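Local coordinates for glycosyltransferase (Streptomyces viridochromogenes, PDB 2IUY), which is a GT-B-fold glycosyltransferase of family GT4 involved in avilamycin A biosynthesis, probably transferring a sugar from a nucleotide-linked donor with retention of configuration, at residues L4-L8 with V329-R333; C123-R128 with A140-I145; F183-R189 with A298-L302; H111-T115 with I249-P253. All coordinates share one frame; numbering follows the deposited sequence.

Contact 1: L4-L8 with V329-R333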
loop_
_atom_site.group_PDB
_atom_site.type_symbol
_atom_site.label_atom_id
_atom_site.label_comp_id
_atom_site.label_asym_id
_atom_site.label_seq_id
_atom_site.Cartn_x
_atom_site.Cartn_y
_atom_site.Cartn_z
ATOM N N LEU A 4 -17.470 -16.831 5.601
ATOM C CA LEU A 4 -17.683 -15.631 6.406
ATOM C C LEU A 4 -18.274 -14.589 5.490
ATOM O O LEU A 4 -18.071 -14.625 4.230
ATOM C CB LEU A 4 -16.332 -15.205 7.044
ATOM C CG LEU A 4 -15.841 -16.196 8.110
ATOM C CD1 LEU A 4 -14.435 -15.927 8.638
ATOM C CD2 LEU A 4 -16.835 -16.311 9.322
ATOM N N LYS A 5 -19.102 -13.730 6.098
ATOM C CA LYS A 5 -19.552 -12.496 5.466
ATOM C C LYS A 5 -18.702 -11.398 6.048
ATOM O O LYS A 5 -18.680 -11.225 7.255
ATOM C CB LYS A 5 -21.050 -12.261 5.674
ATOM C CG LYS A 5 -21.904 -13.447 5.124
ATOM C CD LYS A 5 -23.266 -12.960 4.719
ATOM C CE LYS A 5 -24.343 -13.116 5.732
ATOM N NZ LYS A 5 -25.607 -12.349 5.244
ATOM N N VAL A 6 -17.914 -10.738 5.191
ATOM C CA VAL A 6 -16.911 -9.764 5.662
ATOM C C VAL A 6 -17.271 -8.387 5.094
ATOM O O VAL A 6 -17.393 -8.216 3.865
ATOM C CB VAL A 6 -15.442 -10.116 5.284
ATOM C CG1 VAL A 6 -14.414 -9.086 5.940
ATOM C CG2 VAL A 6 -15.049 -11.619 5.608
ATOM N N ALA A 7 -17.492 -7.430 5.982
ATOM C CA ALA A 7 -17.662 -6.039 5.584
ATOM C C ALA A 7 -16.290 -5.402 5.605
ATOM O O ALA A 7 -15.680 -5.315 6.675
ATOM C CB ALA A 7 -18.598 -5.319 6.531
ATOM N N LEU A 8 -15.798 -5.004 4.416
ATOM C CA LEU A 8 -14.485 -4.376 4.243
ATOM C C LEU A 8 -14.718 -2.915 4.066
ATOM O O LEU A 8 -15.369 -2.558 3.094
ATOM C CB LEU A 8 -13.775 -4.839 2.967
ATOM C CG LEU A 8 -12.978 -6.126 2.933
ATOM C CD1 LEU A 8 -12.347 -6.278 1.494
ATOM C CD2 LEU A 8 -11.945 -6.166 4.098
ATOM N N VAL A 329 -8.249 -14.106 7.901
ATOM C CA VAL A 329 -9.333 -14.987 8.325
ATOM C C VAL A 329 -9.006 -15.646 9.654
ATOM O O VAL A 329 -9.877 -15.754 10.526
ATOM C CB VAL A 329 -9.667 -16.039 7.226
ATOM C CG1 VAL A 329 -10.707 -17.089 7.720
ATOM C CG2 VAL A 329 -10.180 -15.338 5.947
ATOM N N GLU A 330 -7.762 -16.077 9.819
ATOM C CA GLU A 330 -7.310 -16.643 11.091
ATOM C C GLU A 330 -7.576 -15.651 12.224
ATOM O O GLU A 330 -8.063 -16.060 13.264
ATOM C CB GLU A 330 -5.809 -17.061 11.018
ATOM C CG GLU A 330 -5.262 -17.761 12.287
ATOM C CD GLU A 330 -3.730 -17.923 12.317
ATOM O OE1 GLU A 330 -3.011 -17.378 11.419
ATOM O OE2 GLU A 330 -3.243 -18.598 13.272
ATOM N N GLN A 331 -7.271 -14.360 12.018
ATOM C CA GLN A 331 -7.580 -13.290 12.998
ATOM C C GLN A 331 -9.072 -13.002 13.138
ATOM O O GLN A 331 -9.540 -12.764 14.213
ATOM C CB GLN A 331 -6.812 -11.981 12.689
ATOM C CG GLN A 331 -5.276 -12.133 12.634
ATOM C CD GLN A 331 -4.720 -12.815 13.900
ATOM O OE1 GLN A 331 -5.203 -12.558 14.987
ATOM N NE2 GLN A 331 -3.728 -13.693 13.746
ATOM N N TYR A 332 -9.826 -13.034 12.061
ATOM C CA TYR A 332 -11.289 -12.970 12.171
ATOM C C TYR A 332 -11.836 -14.059 13.091
ATOM O O TYR A 332 -12.661 -13.779 13.936
ATOM C CB TYR A 332 -11.988 -13.135 10.807
ATOM C CG TYR A 332 -11.604 -12.165 9.679
ATOM C CD1 TYR A 332 -10.815 -11.017 9.895
ATOM C CD2 TYR A 332 -12.047 -12.416 8.374
ATOM C CE1 TYR A 332 -10.511 -10.133 8.794
ATOM C CE2 TYR A 332 -11.740 -11.575 7.331
ATOM C CZ TYR A 332 -10.979 -10.438 7.541
ATOM O OH TYR A 332 -10.695 -9.650 6.412
ATOM N N ARG A 333 -11.413 -15.300 12.869
ATOM C CA ARG A 333 -11.830 -16.431 13.706
ATOM C C ARG A 333 -11.371 -16.319 15.158
ATOM O O ARG A 333 -12.090 -16.778 16.078
ATOM C CB ARG A 333 -11.389 -17.774 13.076
ATOM C CG ARG A 333 -12.094 -18.007 11.724
ATOM C CD ARG A 333 -12.183 -19.455 11.345
ATOM N NE ARG A 333 -12.524 -19.641 9.935
ATOM C CZ ARG A 333 -13.757 -19.657 9.435
ATOM N NH1 ARG A 333 -14.823 -19.513 10.217
ATOM N NH2 ARG A 333 -13.911 -19.841 8.128
#

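Contact 2: C123-R128 with A140-I145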
loop_
_atom_site.group_PDB
_atom_site.type_symbol
_atom_site.label_atom_id
_atom_site.label_comp_id
_atom_site.label_asym_id
_atom_site.label_seq_id
_atom_site.Cartn_x
_atom_site.Cartn_y
_atom_site.Cartn_z
ATOM N N CYS A 123 -6.785 -4.180 16.377
ATOM C CA CYS A 123 -5.945 -3.605 15.315
ATOM C C CYS A 123 -4.800 -4.543 14.864
ATOM O O CYS A 123 -4.130 -5.150 15.694
ATOM C CB CYS A 123 -5.336 -2.246 15.734
ATOM S SG CYS A 123 -4.886 -1.143 14.301
ATOM N N THR A 124 -4.565 -4.607 13.549
ATOM C CA THR A 124 -3.387 -5.278 12.971
ATOM C C THR A 124 -2.495 -4.229 12.305
ATOM O O THR A 124 -2.976 -3.170 11.877
ATOM C CB THR A 124 -3.758 -6.341 11.854
ATOM O OG1 THR A 124 -4.203 -5.651 10.679
ATOM C CG2 THR A 124 -4.844 -7.307 12.307
ATOM N N TYR A 125 -1.210 -4.545 12.165
ATOM C CA TYR A 125 -0.243 -3.612 11.604
ATOM C C TYR A 125 0.438 -4.236 10.404
ATOM O O TYR A 125 0.608 -5.455 10.365
ATOM C CB TYR A 125 0.762 -3.191 12.702
ATOM C CG TYR A 125 0.029 -2.545 13.875
ATOM C CD1 TYR A 125 -0.159 -1.167 13.927
ATOM C CD2 TYR A 125 -0.495 -3.312 14.916
ATOM C CE1 TYR A 125 -0.843 -0.555 14.977
ATOM C CE2 TYR A 125 -1.211 -2.704 15.979
ATOM C CZ TYR A 125 -1.373 -1.344 16.001
ATOM O OH TYR A 125 -2.058 -0.731 17.058
ATOM N N SER A 126 0.813 -3.428 9.404
ATOM C CA SER A 126 1.458 -4.039 8.217
ATOM C C SER A 126 2.941 -4.344 8.444
ATOM O O SER A 126 3.557 -5.084 7.656
ATOM C CB SER A 126 1.236 -3.242 6.916
ATOM O OG SER A 126 1.217 -1.863 7.173
ATOM N N SER A 127 3.519 -3.791 9.510
ATOM C CA SER A 127 4.915 -4.086 9.827
ATOM C C SER A 127 5.185 -4.048 11.333
ATOM O O SER A 127 4.444 -3.446 12.087
ATOM C CB SER A 127 5.858 -3.150 9.055
ATOM O OG SER A 127 5.761 -1.800 9.508
ATOM N N ARG A 128 6.240 -4.729 11.768
ATOM C CA ARG A 128 6.744 -4.577 13.154
ATOM C C ARG A 128 7.127 -3.129 13.510
ATOM O O ARG A 128 6.849 -2.700 14.599
ATOM C CB ARG A 128 7.981 -5.465 13.398
ATOM C CG ARG A 128 7.693 -6.975 13.455
ATOM C CD ARG A 128 9.016 -7.803 13.753
ATOM N NE ARG A 128 9.773 -8.176 12.539
ATOM C CZ ARG A 128 10.940 -7.640 12.135
ATOM N NH1 ARG A 128 11.540 -6.639 12.814
ATOM N NH2 ARG A 128 11.519 -8.099 11.022
ATOM N N ALA A 140 -0.701 -7.981 19.131
ATOM C CA ALA A 140 -1.291 -7.470 17.857
ATOM C C ALA A 140 -0.624 -8.085 16.617
ATOM O O ALA A 140 0.589 -8.047 16.472
ATOM C CB ALA A 140 -1.259 -5.926 17.789
ATOM N N PRO A 141 -1.425 -8.658 15.718
ATOM C CA PRO A 141 -0.851 -9.293 14.534
ATOM C C PRO A 141 -0.192 -8.282 13.606
ATOM O O PRO A 141 -0.631 -7.131 13.492
ATOM C CB PRO A 141 -2.076 -9.911 13.814
ATOM C CG PRO A 141 -3.173 -9.911 14.827
ATOM C CD PRO A 141 -2.900 -8.771 15.752
ATOM N N VAL A 142 0.884 -8.737 12.981
ATOM C CA VAL A 142 1.543 -8.010 11.953
ATOM C C VAL A 142 1.305 -8.798 10.671
ATOM O O VAL A 142 1.660 -9.989 10.573
ATOM C CB VAL A 142 3.040 -7.818 12.265
ATOM C CG1 VAL A 142 3.752 -7.334 11.043
ATOM C CG2 VAL A 142 3.216 -6.815 13.402
ATOM N N ILE A 143 0.633 -8.153 9.718
ATOM C CA ILE A 143 0.265 -8.828 8.494
ATOM C C ILE A 143 0.542 -7.847 7.374
ATOM O O ILE A 143 -0.104 -6.824 7.309
ATOM C CB ILE A 143 -1.248 -9.330 8.466
ATOM C CG1 ILE A 143 -1.573 -10.317 9.599
ATOM C CG2 ILE A 143 -1.526 -10.012 7.161
ATOM C CD1 ILE A 143 -3.087 -10.652 9.694
ATOM N N PRO A 144 1.543 -8.136 6.517
ATOM C CA PRO A 144 1.973 -7.127 5.535
ATOM C C PRO A 144 0.967 -6.953 4.410
ATOM O O PRO A 144 -0.037 -7.724 4.337
ATOM C CB PRO A 144 3.332 -7.688 5.060
ATOM C CG PRO A 144 3.187 -9.176 5.186
ATOM C CD PRO A 144 2.383 -9.359 6.454
ATOM N N ILE A 145 1.192 -5.931 3.567
ATOM C CA ILE A 145 0.301 -5.619 2.437
ATOM C C ILE A 145 0.308 -6.758 1.411
ATOM O O ILE A 145 1.384 -7.245 1.017
ATOM C CB ILE A 145 0.644 -4.272 1.784
ATOM C CG1 ILE A 145 0.394 -3.093 2.766
ATOM C CG2 ILE A 145 -0.071 -4.104 0.487
ATOM C CD1 ILE A 145 1.031 -1.787 2.266
HETATM O O HOH W 1 -2.273 -5.280 8.786
#

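Contact 3: F183-R189 with A298-L302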
loop_
_atom_site.group_PDB
_atom_site.type_symbol
_atom_site.label_atom_id
_atom_site.label_comp_id
_atom_site.label_asym_id
_atom_site.label_seq_id
_atom_site.Cartn_x
_atom_site.Cartn_y
_atom_site.Cartn_z
ATOM N N PHE A 183 19.518 9.502 -6.045
ATOM C CA PHE A 183 20.059 8.160 -6.246
ATOM C C PHE A 183 20.138 7.825 -7.759
ATOM O O PHE A 183 21.148 7.287 -8.253
ATOM C CB PHE A 183 19.277 7.121 -5.402
ATOM C CG PHE A 183 19.793 5.706 -5.559
ATOM C CD1 PHE A 183 20.708 5.184 -4.653
ATOM C CD2 PHE A 183 19.347 4.905 -6.601
ATOM C CE1 PHE A 183 21.212 3.919 -4.798
ATOM C CE2 PHE A 183 19.860 3.605 -6.758
ATOM C CZ PHE A 183 20.785 3.109 -5.837
ATOM N N ALA A 184 19.068 8.142 -8.484
ATOM C CA ALA A 184 19.041 8.003 -9.945
ATOM C C ALA A 184 20.180 8.813 -10.556
ATOM O O ALA A 184 20.958 8.270 -11.330
ATOM C CB ALA A 184 17.691 8.463 -10.520
ATOM N N HIS A 185 20.260 10.105 -10.233
ATOM C CA HIS A 185 21.416 10.932 -10.634
ATOM C C HIS A 185 22.801 10.243 -10.405
ATOM O O HIS A 185 23.634 10.198 -11.311
ATOM C CB HIS A 185 21.359 12.319 -9.995
ATOM C CG HIS A 185 22.552 13.169 -10.318
ATOM N ND1 HIS A 185 23.651 13.254 -9.490
ATOM C CD2 HIS A 185 22.838 13.920 -11.405
ATOM C CE1 HIS A 185 24.553 14.045 -10.044
ATOM N NE2 HIS A 185 24.085 14.458 -11.208
ATOM N N ALA A 186 23.012 9.700 -9.213
ATOM C CA ALA A 186 24.204 8.960 -8.847
ATOM C C ALA A 186 24.511 7.829 -9.830
ATOM O O ALA A 186 25.683 7.533 -10.079
ATOM C CB ALA A 186 24.070 8.375 -7.402
ATOM N N CYS A 187 23.452 7.198 -10.347
ATOM C CA CYS A 187 23.535 5.992 -11.156
ATOM C C CYS A 187 23.673 6.320 -12.629
ATOM O O CYS A 187 23.942 5.414 -13.400
ATOM C CB CYS A 187 22.257 5.119 -10.966
ATOM S SG CYS A 187 22.118 4.312 -9.372
ATOM N N GLY A 188 23.469 7.591 -13.005
ATOM C CA GLY A 188 23.442 8.036 -14.393
ATOM C C GLY A 188 22.120 7.664 -15.070
ATOM O O GLY A 188 22.040 7.486 -16.338
ATOM N N ARG A 189 21.060 7.526 -14.253
ATOM C CA ARG A 189 19.782 7.105 -14.810
ATOM C C ARG A 189 18.699 8.147 -14.799
ATOM O O ARG A 189 18.750 9.120 -14.050
ATOM C CB ARG A 189 19.275 5.830 -14.160
ATOM C CG ARG A 189 20.241 4.710 -14.210
ATOM C CD ARG A 189 19.599 3.497 -14.730
ATOM N NE ARG A 189 20.600 2.452 -14.905
ATOM C CZ ARG A 189 20.466 1.427 -15.731
ATOM N NH1 ARG A 189 19.360 1.314 -16.459
ATOM N NH2 ARG A 189 21.439 0.524 -15.831
ATOM N N ALA A 298 26.335 3.329 -5.711
ATOM C CA ALA A 298 24.945 3.388 -6.175
ATOM C C ALA A 298 24.753 2.460 -7.346
ATOM O O ALA A 298 23.838 1.652 -7.376
ATOM C CB ALA A 298 24.566 4.820 -6.587
ATOM N N ARG A 299 25.651 2.629 -8.313
ATOM C CA ARG A 299 25.607 2.007 -9.604
ATOM C C ARG A 299 25.740 0.481 -9.423
ATOM O O ARG A 299 25.067 -0.296 -10.120
ATOM C CB ARG A 299 26.717 2.665 -10.450
ATOM C CG ARG A 299 26.914 2.209 -11.839
ATOM C CD ARG A 299 28.068 2.988 -12.509
ATOM N NE ARG A 299 29.334 3.037 -11.734
ATOM C CZ ARG A 299 30.162 2.000 -11.503
ATOM N NH1 ARG A 299 29.874 0.777 -11.957
ATOM N NH2 ARG A 299 31.281 2.186 -10.789
ATOM N N ARG A 300 26.555 0.080 -8.451
ATOM C CA ARG A 300 26.685 -1.310 -8.043
ATOM C C ARG A 300 25.514 -1.881 -7.289
ATOM O O ARG A 300 25.148 -3.039 -7.497
ATOM C CB ARG A 300 27.904 -1.502 -7.166
ATOM C CG ARG A 300 29.193 -0.998 -7.811
ATOM C CD ARG A 300 29.621 -1.766 -9.021
ATOM N NE ARG A 300 31.045 -1.548 -9.239
ATOM C CZ ARG A 300 32.022 -2.326 -8.776
ATOM N NH1 ARG A 300 31.763 -3.411 -8.044
ATOM N NH2 ARG A 300 33.277 -2.010 -9.065
ATOM N N THR A 301 24.992 -1.104 -6.352
ATOM C CA THR A 301 23.716 -1.409 -5.698
ATOM C C THR A 301 22.695 -1.718 -6.784
ATOM O O THR A 301 22.031 -2.727 -6.720
ATOM C CB THR A 301 23.221 -0.244 -4.801
ATOM O OG1 THR A 301 23.953 -0.258 -3.576
ATOM C CG2 THR A 301 21.718 -0.378 -4.469
ATOM N N LEU A 302 22.596 -0.855 -7.785
ATOM C CA LEU A 302 21.593 -1.035 -8.835
ATOM C C LEU A 302 21.862 -2.246 -9.691
ATOM O O LEU A 302 20.954 -3.044 -9.966
ATOM C CB LEU A 302 21.473 0.207 -9.710
ATOM C CG LEU A 302 20.210 0.293 -10.589
ATOM C CD1 LEU A 302 18.992 0.725 -9.744
ATOM C CD2 LEU A 302 20.409 1.236 -11.757
#

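Contact 4: H111-T115 with I249-P253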
loop_
_atom_site.group_PDB
_atom_site.type_symbol
_atom_site.label_atom_id
_atom_site.label_comp_id
_atom_site.label_asym_id
_atom_site.label_seq_id
_atom_site.Cartn_x
_atom_site.Cartn_y
_atom_site.Cartn_z
ATOM N N HIS A 111 -4.381 -1.129 10.160
ATOM C CA HIS A 111 -3.794 0.197 10.261
ATOM C C HIS A 111 -2.828 0.544 9.138
ATOM O O HIS A 111 -1.801 -0.109 8.966
ATOM C CB HIS A 111 -3.112 0.386 11.617
ATOM C CG HIS A 111 -3.042 1.824 12.017
ATOM N ND1 HIS A 111 -4.136 2.663 11.921
ATOM C CD2 HIS A 111 -2.007 2.592 12.438
ATOM C CE1 HIS A 111 -3.781 3.881 12.288
ATOM N NE2 HIS A 111 -2.497 3.864 12.604
ATOM N N HIS A 112 -3.170 1.587 8.396
ATOM C CA HIS A 112 -2.359 2.040 7.271
ATOM C C HIS A 112 -1.661 3.393 7.524
ATOM O O HIS A 112 -1.266 4.090 6.560
ATOM C CB HIS A 112 -3.241 2.110 6.024
ATOM C CG HIS A 112 -3.900 0.786 5.701
ATOM N ND1 HIS A 112 -3.172 -0.362 5.481
ATOM C CD2 HIS A 112 -5.199 0.442 5.542
ATOM C CE1 HIS A 112 -3.992 -1.366 5.228
ATOM N NE2 HIS A 112 -5.230 -0.900 5.233
ATOM N N PHE A 113 -1.523 3.773 8.795
ATOM C CA PHE A 113 -1.013 5.145 9.088
ATOM C C PHE A 113 0.194 5.152 10.042
ATOM O O PHE A 113 0.366 4.230 10.821
ATOM C CB PHE A 113 -2.163 6.057 9.588
ATOM C CG PHE A 113 -3.211 6.276 8.578
ATOM C CD1 PHE A 113 -3.048 7.227 7.594
ATOM C CD2 PHE A 113 -4.372 5.503 8.577
ATOM C CE1 PHE A 113 -4.026 7.417 6.602
ATOM C CE2 PHE A 113 -5.357 5.705 7.623
ATOM C CZ PHE A 113 -5.183 6.650 6.634
ATOM N N THR A 114 1.040 6.185 9.936
ATOM C CA THR A 114 2.168 6.386 10.849
ATOM C C THR A 114 1.698 6.809 12.257
ATOM O O THR A 114 2.421 6.707 13.249
ATOM C CB THR A 114 3.117 7.435 10.272
ATOM O OG1 THR A 114 4.363 7.362 10.931
ATOM C CG2 THR A 114 2.549 8.853 10.422
ATOM N N THR A 115 0.463 7.282 12.321
ATOM C CA THR A 115 -0.149 7.823 13.537
ATOM C C THR A 115 -0.749 6.691 14.389
ATOM O O THR A 115 -0.989 5.586 13.909
ATOM C CB THR A 115 -1.246 8.870 13.165
ATOM O OG1 THR A 115 -2.126 8.320 12.197
ATOM C CG2 THR A 115 -0.618 10.146 12.559
ATOM N N ILE A 249 8.088 11.423 14.050
ATOM C CA ILE A 249 8.884 11.035 12.892
ATOM C C ILE A 249 8.055 10.136 11.994
ATOM O O ILE A 249 7.354 9.239 12.475
ATOM C CB ILE A 249 10.192 10.334 13.270
ATOM C CG1 ILE A 249 11.053 11.222 14.167
ATOM C CG2 ILE A 249 11.050 10.134 12.021
ATOM C CD1 ILE A 249 11.566 12.528 13.451
ATOM N N TRP A 250 8.124 10.412 10.691
ATOM C CA TRP A 250 7.519 9.549 9.684
ATOM C C TRP A 250 8.070 8.088 9.795
ATOM O O TRP A 250 9.276 7.854 9.905
ATOM C CB TRP A 250 7.697 10.119 8.254
ATOM C CG TRP A 250 7.035 9.195 7.215
ATOM C CD1 TRP A 250 7.645 8.239 6.451
ATOM C CD2 TRP A 250 5.642 9.131 6.888
ATOM N NE1 TRP A 250 6.729 7.620 5.657
ATOM C CE2 TRP A 250 5.489 8.131 5.914
ATOM C CE3 TRP A 250 4.522 9.858 7.291
ATOM C CZ2 TRP A 250 4.242 7.804 5.344
ATOM C CZ3 TRP A 250 3.272 9.552 6.714
ATOM C CH2 TRP A 250 3.146 8.535 5.742
ATOM N N CYS A 251 7.157 7.132 9.752
ATOM C CA CYS A 251 7.516 5.715 9.802
ATOM C C CYS A 251 6.633 5.002 8.767
ATOM O O CYS A 251 5.425 4.857 8.987
ATOM C CB CYS A 251 7.236 5.182 11.208
ATOM S SG CYS A 251 7.491 3.397 11.491
ATOM N N GLU A 252 7.214 4.607 7.625
ATOM C CA GLU A 252 6.408 4.078 6.482
ATOM C C GLU A 252 5.615 2.869 7.004
ATOM O O GLU A 252 6.216 1.951 7.509
ATOM C CB GLU A 252 7.303 3.712 5.291
ATOM C CG GLU A 252 6.540 3.399 3.970
ATOM C CD GLU A 252 5.781 4.586 3.469
ATOM O OE1 GLU A 252 6.359 5.688 3.402
ATOM O OE2 GLU A 252 4.585 4.462 3.173
ATOM N N PRO A 253 4.268 2.935 7.031
ATOM C CA PRO A 253 3.526 1.760 7.564
ATOM C C PRO A 253 3.685 0.405 6.857
ATOM O O PRO A 253 3.962 -0.619 7.550
ATOM C CB PRO A 253 2.052 2.209 7.568
ATOM C CG PRO A 253 2.083 3.697 7.405
ATOM C CD PRO A 253 3.387 4.084 6.766
HETATM O O HOH W 2 4.660 9.410 13.042
#

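Contact 1: L4-L8 with V329-R333
Leu4 pushes its CD1 methyl into a corner made by three residues of the helix. That methyl sits over one face of the Arg333 guanidinium, 3.9 Å from Arg333 CZ. It lies 4.0 Å from Val329 CG1. It also meets the Tyr332 ring at its edge, Leu4 CD1 being 4.3 Å from Tyr332 CD2. The arginine chain runs extended from CG to NE, which carries its flat end back over the leucine and closes the outer margin of an otherwise apolar contact. Two residues on, Val6 crosses the tyrosine at about a right angle and touches the ring obliquely, with Val6 CG2 3.7 Å from Tyr332 CE2 and Val6 CG1 3.8 Å from Tyr332 OH. CG of Tyr332 is anti to its carbonyl carbon (chi1 -56°), a turn that aims the ring from the helix at the strand. The hydroxyl is then fixed by a hydrogen bond to His89 ND1, so the buried polar end of the ring is satisfied within strand 87-90. Leu43 of helix 31-45 touches both Val329 and Tyr332. The C-terminal helix 321-336 thus packs against the parallel N-terminal sheet, where strand 5-9 runs between strands 49-53 and 87-90.

Contact 2: C123-R128 with A140-I145
Tyr125 and Val142 form a single backbone bridge, and the bonds that make it hold the tight centre of this contact. Tyr125 N donates to Pro141 O at 3.0 Å, lying in the plane of that carbonyl, while Ile143 N returns a 2.8 Å bond to Tyr125 O, nearly in line with the C=O. Around them the backbones come close enough for CA-H...O contacts, the straightest from Ser126 CA to Ile143 O (3.3 Å, 171° at the hydrogen). Ala140 CB meets the Tyr125 ring edge-on in its plane, 3.7 Å from CE2. Val142 CG1, anti to its backbone N (chi1 167°), packs just as closely on the turn, 3.6 Å from Ser127 C. A water adds a polar bridge, 2.7 Å from Thr124 OG1 and donating to Ile143 O; the threonine hydroxyl is also bonded to Ser109 O.

The outer side is looser. Arg128 N still packs on Val142 CG1, but the exposed arginine side chain comes no nearer than 4.5 Å, CG to Val142 CG2. Pro141 and Pro144 are partly exposed, resting on residues of helix 321-336. Ser127 N-caps helix 128-133, its OG bonded to Gln130 N and to Pro253 O. The chain thus leaves edge strand 123-125, passes through the helix and returns alongside the strand, bordering the N-terminal Rossmann-like domain of a GT-B fold, with Ile145 beside the UDP-binding Thr256.

Contact 3: F183-R189 with A298-L302
Ala184 O is gripped by two backbone N-H groups that reach it from opposite faces of its plane: Cys187 N at 2.9 Å and Arg189 N at 3.0 Å. The Arg189 bond, with Gly188 N to His185 O (3.1 Å) and the positive phi of Gly188, makes the Schellman motif that ends helix 177-187. Across the contact the packing is mostly apolar. Ala298 CB sits at the middle, 3.7 Å from both Ala186 CB and Cys187 SG. Phe183 CG stands anti to its backbone N (chi1 -180°), sending the ring forward so that its rim faces the other helix; CE1 touches Ala298 CB, while Thr301 CG2 and Leu302 CD1 come in at the ring edge, the former 3.9 Å from Phe183 CZ. Arg189, bent at chi2, crosses Leu302, and Arg189 NE lies 3.4 Å from Leu302 CD2. The short segments of the two helices meet at 96° with axes 9.0 Å apart, and alanines meet where they cross. Polar ends are tied elsewhere, Arg189 NH1 to Asp163 O and Thr301 OG1 to Glu285 OE2. The chemistry implies a contact held mainly by apolar packing, its hydrogen bonds spent on ending one helix and anchoring to neighbouring parts of the C-terminal domain.

Contact 4: H111-T115 with I249-P253
Thr114 is turned so that OG1 stands anti to its backbone N (chi1 -164°) while CG2 takes the crowded position between N and the carbonyl carbon; Trp250 likewise has CG anti to its N (chi1 -179°), which swings the indole back to meet that methyl. The result is a threonine used on two sides. Its CB lies over one face of the indole, offset toward the rim, and CG2 touches the six-membered ring 3.8 Å from Trp250 CE3. Its hydroxyl accepts a hydrogen bond from Cys251 N at 3.0 Å, rather bent at 139°, and in turn donates to a water that itself donates to Ile249 O. One side chain thereby secures the backbone on both flanks of Trp250.

Farther along, Pro253 presses its CG against the backbone of His112 and Phe113, 3.5 Å from His112 O and 3.6 Å from Phe113 C. Each loop is also braced internally. His111 NE2 donates to Thr115 O at 2.6 Å, within its ring plane, and one face of the His111 ring is covered by Phe113 N. Trp250 NE1 bonds Glu252 OE1 (3.0 Å), reaching it from above the carboxylate plane; the other oxygen, Glu252 OE2, makes a salt bridge to the UDP-binding Lys175. Trp250 also meets His174 and Trp246. The two loops run nearly antiparallel, one from each Rossmann-like domain, and they join across the cleft that in GT-B enzymes holds the nucleotide-sugar site.

Along the chain the contacts are largely nested: contact 1 encloses the other three, contact 2 lies inside contact 4, and contacts 3 and 4 cross. Contacts 1 and 2 both reach the N-terminal parallel sheet, on strands 5-9 and 123-125, and touch through Gln331, which packs on Pro141 and Ile143; their centres are 15 Å apart. Contact 4 touches contact 2 through Ser127 with Pro253 and His111 with Thr124, and carries the connection to the C-terminal half. Contact 3 lies there, with its centre 44 Å from that of contact 1. Because helix 321-336 packs on the first sheet, the chain ends back on the N-terminal domain, tying the two halves together.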